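Local coordinates for protein ATPase BagA (Mycobacterium tuberculosis H37Rv, PDB 6BS3) that forms, as one subunit of the heterodimeric BagAB complex, an ATPase whose ATP hydrolysis is required for resistance to nitric oxide and high glycerol, at residues P70-K78 and N89-A98. Sequence-based numbering, arbitrary orientation.
Sequences PPLPYQELK and NALAIDIEAA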
loop_
_atom_site.group_PDB
_atom_site.type_symbol
_atom_site.label_atom_id
_atom_site.label_comp_id
_atom_site.label_asym_id
_atom_site.label_seq_id
_atom_site.Cartn_x
_atom_site.Cartn_y
_atom_site.Cartn_z
ATOM N N PRO A 70 -10.632 -14.709 -14.454
ATOM C CA PRO A 70 -10.081 -13.760 -15.442
ATOM C C PRO A 70 -10.664 -12.339 -15.306
ATOM O O PRO A 70 -11.716 -12.166 -14.667
ATOM C CB PRO A 70 -10.505 -14.382 -16.789
ATOM C CG PRO A 70 -10.761 -15.784 -16.508
ATOM C CD PRO A 70 -11.287 -15.851 -15.124
ATOM N N PRO A 71 -10.022 -11.310 -15.931
ATOM C CA PRO A 71 -10.557 -9.926 -15.851
ATOM C C PRO A 71 -12.050 -9.785 -16.200
ATOM O O PRO A 71 -12.509 -10.268 -17.235
ATOM C CB PRO A 71 -9.694 -9.161 -16.862
ATOM C CG PRO A 71 -8.402 -9.902 -16.891
ATOM C CD PRO A 71 -8.760 -11.354 -16.710
ATOM N N LEU A 72 -12.794 -9.072 -15.352
ATOM C CA LEU A 72 -14.224 -8.846 -15.537
ATOM C C LEU A 72 -14.522 -7.736 -16.562
ATOM O O LEU A 72 -13.859 -6.690 -16.552
ATOM C CB LEU A 72 -14.903 -8.493 -14.189
ATOM C CG LEU A 72 -14.878 -9.553 -13.076
ATOM C CD1 LEU A 72 -15.430 -8.988 -11.794
ATOM C CD2 LEU A 72 -15.675 -10.776 -13.450
ATOM N N PRO A 73 -15.556 -7.918 -17.413
ATOM C CA PRO A 73 -15.910 -6.854 -18.362
ATOM C C PRO A 73 -16.755 -5.771 -17.688
ATOM O O PRO A 73 -17.152 -5.910 -16.523
ATOM C CB PRO A 73 -16.698 -7.606 -19.445
ATOM C CG PRO A 73 -17.342 -8.732 -18.704
ATOM C CD PRO A 73 -16.436 -9.102 -17.569
ATOM N N TYR A 74 -17.050 -4.689 -18.421
ATOM C CA TYR A 74 -17.870 -3.613 -17.879
ATOM C C TYR A 74 -19.364 -3.990 -17.926
ATOM O O TYR A 74 -20.094 -3.536 -18.796
ATOM C CB TYR A 74 -17.547 -2.275 -18.579
ATOM C CG TYR A 74 -18.203 -1.060 -17.950
ATOM C CD1 TYR A 74 -18.207 -0.878 -16.563
ATOM C CD2 TYR A 74 -18.767 -0.065 -18.740
ATOM C CE1 TYR A 74 -18.791 0.250 -15.983
ATOM C CE2 TYR A 74 -19.317 1.087 -18.173
ATOM C CZ TYR A 74 -19.339 1.233 -16.797
ATOM O OH TYR A 74 -19.928 2.346 -16.261
ATOM N N GLN A 75 -19.789 -4.867 -17.000
ATOM C CA GLN A 75 -21.145 -5.411 -16.845
ATOM C C GLN A 75 -21.322 -5.845 -15.409
ATOM O O GLN A 75 -20.359 -6.320 -14.805
ATOM C CB GLN A 75 -21.342 -6.696 -17.700
ATOM C CG GLN A 75 -21.413 -6.522 -19.207
ATOM C CD GLN A 75 -21.269 -7.864 -19.902
ATOM O OE1 GLN A 75 -22.057 -8.801 -19.686
ATOM N NE2 GLN A 75 -20.265 -7.985 -20.767
ATOM N N GLU A 76 -22.562 -5.777 -14.887
ATOM C CA GLU A 76 -22.880 -6.235 -13.529
ATOM C C GLU A 76 -23.148 -7.719 -13.629
ATOM O O GLU A 76 -24.075 -8.121 -14.333
ATOM C CB GLU A 76 -24.077 -5.481 -12.956
ATOM C CG GLU A 76 -23.791 -4.004 -12.771
ATOM C CD GLU A 76 -25.001 -3.101 -12.850
ATOM O OE1 GLU A 76 -26.120 -3.530 -12.480
ATOM O OE2 GLU A 76 -24.817 -1.935 -13.256
ATOM N N LEU A 77 -22.283 -8.543 -13.019
ATOM C CA LEU A 77 -22.399 -10.001 -13.166
ATOM C C LEU A 77 -22.379 -10.697 -11.845
ATOM O O LEU A 77 -21.643 -10.276 -10.947
ATOM C CB LEU A 77 -21.243 -10.552 -14.056
ATOM C CG LEU A 77 -21.167 -10.098 -15.526
ATOM C CD1 LEU A 77 -19.757 -10.209 -16.058
ATOM C CD2 LEU A 77 -22.147 -10.863 -16.413
ATOM N N LYS A 78 -23.179 -11.751 -11.706
ATOM C CA LYS A 78 -23.231 -12.509 -10.463
ATOM C C LYS A 78 -21.897 -13.205 -10.229
ATOM O O LYS A 78 -21.424 -13.960 -11.078
ATOM C CB LYS A 78 -24.364 -13.536 -10.503
ATOM C CG LYS A 78 -24.633 -14.213 -9.169
ATOM C CD LYS A 78 -25.648 -15.337 -9.310
ATOM C CE LYS A 78 -26.072 -15.870 -7.951
ATOM N NZ LYS A 78 -26.603 -17.259 -8.038
ATOM N N ASN A 89 -23.475 -9.312 -6.967
ATOM C CA ASN A 89 -23.079 -8.956 -8.328
ATOM C C ASN A 89 -21.791 -8.142 -8.255
ATOM O O ASN A 89 -21.562 -7.455 -7.259
ATOM C CB ASN A 89 -24.164 -8.128 -9.021
ATOM C CG ASN A 89 -25.284 -8.928 -9.604
ATOM O OD1 ASN A 89 -25.352 -10.135 -9.434
ATOM N ND2 ASN A 89 -26.189 -8.265 -10.319
ATOM N N ALA A 90 -20.963 -8.190 -9.319
ATOM C CA ALA A 90 -19.708 -7.438 -9.377
ATOM C C ALA A 90 -19.705 -6.418 -10.490
ATOM O O ALA A 90 -20.155 -6.711 -11.599
ATOM C CB ALA A 90 -18.512 -8.387 -9.542
ATOM N N LEU A 91 -19.168 -5.234 -10.216
ATOM C CA LEU A 91 -18.985 -4.228 -11.259
ATOM C C LEU A 91 -17.565 -3.634 -11.236
ATOM O O LEU A 91 -17.257 -2.802 -10.390
ATOM C CB LEU A 91 -20.072 -3.127 -11.313
ATOM C CG LEU A 91 -19.871 -2.081 -12.463
ATOM C CD1 LEU A 91 -20.073 -2.695 -13.885
ATOM C CD2 LEU A 91 -20.749 -0.862 -12.256
ATOM N N ALA A 92 -16.703 -4.081 -12.156
ATOM C CA ALA A 92 -15.352 -3.515 -12.293
ATOM C C ALA A 92 -15.549 -2.349 -13.272
ATOM O O ALA A 92 -15.782 -2.589 -14.465
ATOM C CB ALA A 92 -14.389 -4.555 -12.871
ATOM N N ILE A 93 -15.630 -1.104 -12.754
ATOM C CA ILE A 93 -15.873 0.054 -13.633
ATOM C C ILE A 93 -14.679 0.251 -14.592
ATOM O O ILE A 93 -13.525 0.283 -14.158
ATOM C CB ILE A 93 -16.238 1.371 -12.871
ATOM C CG1 ILE A 93 -17.532 1.222 -12.026
ATOM C CG2 ILE A 93 -16.353 2.559 -13.858
ATOM C CD1 ILE A 93 -17.788 2.437 -11.003
ATOM N N ASP A 94 -14.971 0.322 -15.888
ATOM C CA ASP A 94 -14.000 0.564 -16.949
ATOM C C ASP A 94 -14.162 2.062 -17.252
ATOM O O ASP A 94 -15.195 2.464 -17.799
ATOM C CB ASP A 94 -14.356 -0.325 -18.155
ATOM C CG ASP A 94 -13.502 -0.208 -19.407
ATOM O OD1 ASP A 94 -12.966 0.891 -19.669
ATOM O OD2 ASP A 94 -13.403 -1.206 -20.147
ATOM N N ILE A 95 -13.184 2.891 -16.820
ATOM C CA ILE A 95 -13.232 4.358 -16.955
ATOM C C ILE A 95 -13.332 4.806 -18.423
ATOM O O ILE A 95 -14.037 5.771 -18.721
ATOM C CB ILE A 95 -12.078 5.086 -16.180
ATOM C CG1 ILE A 95 -12.388 6.585 -15.961
ATOM C CG2 ILE A 95 -10.697 4.903 -16.836
ATOM C CD1 ILE A 95 -13.465 6.877 -15.001
ATOM N N GLU A 96 -12.661 4.076 -19.329
ATOM C CA GLU A 96 -12.669 4.349 -20.765
ATOM C C GLU A 96 -14.072 4.153 -21.341
ATOM O O GLU A 96 -14.595 5.074 -21.966
ATOM C CB GLU A 96 -11.600 3.513 -21.463
ATOM C CG GLU A 96 -11.661 3.546 -22.977
ATOM C CD GLU A 96 -10.332 3.338 -23.678
ATOM O OE1 GLU A 96 -10.319 3.452 -24.923
ATOM O OE2 GLU A 96 -9.312 3.060 -23.001
ATOM N N ALA A 97 -14.720 3.013 -21.023
ATOM C CA ALA A 97 -16.099 2.717 -21.442
ATOM C C ALA A 97 -17.107 3.660 -20.759
ATOM O O ALA A 97 -18.077 4.057 -21.404
ATOM C CB ALA A 97 -16.446 1.259 -21.162
ATOM N N ALA A 98 -16.847 4.063 -19.482
ATOM C CA ALA A 98 -17.702 5.021 -18.741
ATOM C C ALA A 98 -17.635 6.418 -19.381
ATOM O O ALA A 98 -18.652 7.103 -19.449
ATOM C CB ALA A 98 -17.316 5.078 -17.261
HETATM O O HOH W 1 -17.876 -6.249 -13.745
#
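Leu77 and Ala90 are the hydrogen-bonded pair of an antiparallel beta hairpin, strands 77-82 and 86-92, at the border of the ATPase sheet. Leu77 N donates to Ala90 O at 3.1 Å, and Ala90 N to Leu77 O at 2.7 Å. Lys78 and Asn89 form the next, non-hydrogen-bonded pair. There the amide oxygen Asn89 OD1 comes 3.3 Å from Lys78 CA and accepts a hydrogen bond from Gln87.

Residues 72-76 precede the strand, and a water continues the link there. The water accepts from Ala92 N at 2.9 Å and lies within hydrogen-bonding distance of Pro73 O and Gln75 O. Leu72 reaches the face of Ala90 and Ala92. Its CD1 lies 3.9 Å from Ala90 CB, and its CB packs on the Ala92 methyl. On the other face, the side chains of Glu76 and Leu91 cross at a slant, with Glu76 CG on Leu91 CB and CD1, while the Glu76 carboxylate is held by Arg147 and Tyr156.

Tyr74, at the centre of an inverse gamma turn, fills the angle between the strand end and helix 95-107. Its CG is anti to the backbone N (chi1 -172°), which sets the ring against Leu91 to Asp94 and the Ala97 and Ala98 methyls. Ala92 O lies at the ring edge, near its plane. Asp94 O stands over the centre of one face, 4.3 Å above the plane. Ala97 CB touches CD2 of Tyr74 obliquely at 3.6 Å, and Leu91 CD1 meets the CD1 side. The hydroxyl is hydrogen-bonded to Glu101, further along the same helix.

Asp94 is the N-cap of that helix. Its OD1 accepts from Ala97 N, met from above the carboxylate plane. Strand 86-92 runs parallel to 51-56, and 77-82 is the outermost strand. The arrangement is an antiparallel edge hairpin added to the otherwise parallel sheet of a P-loop ATPase.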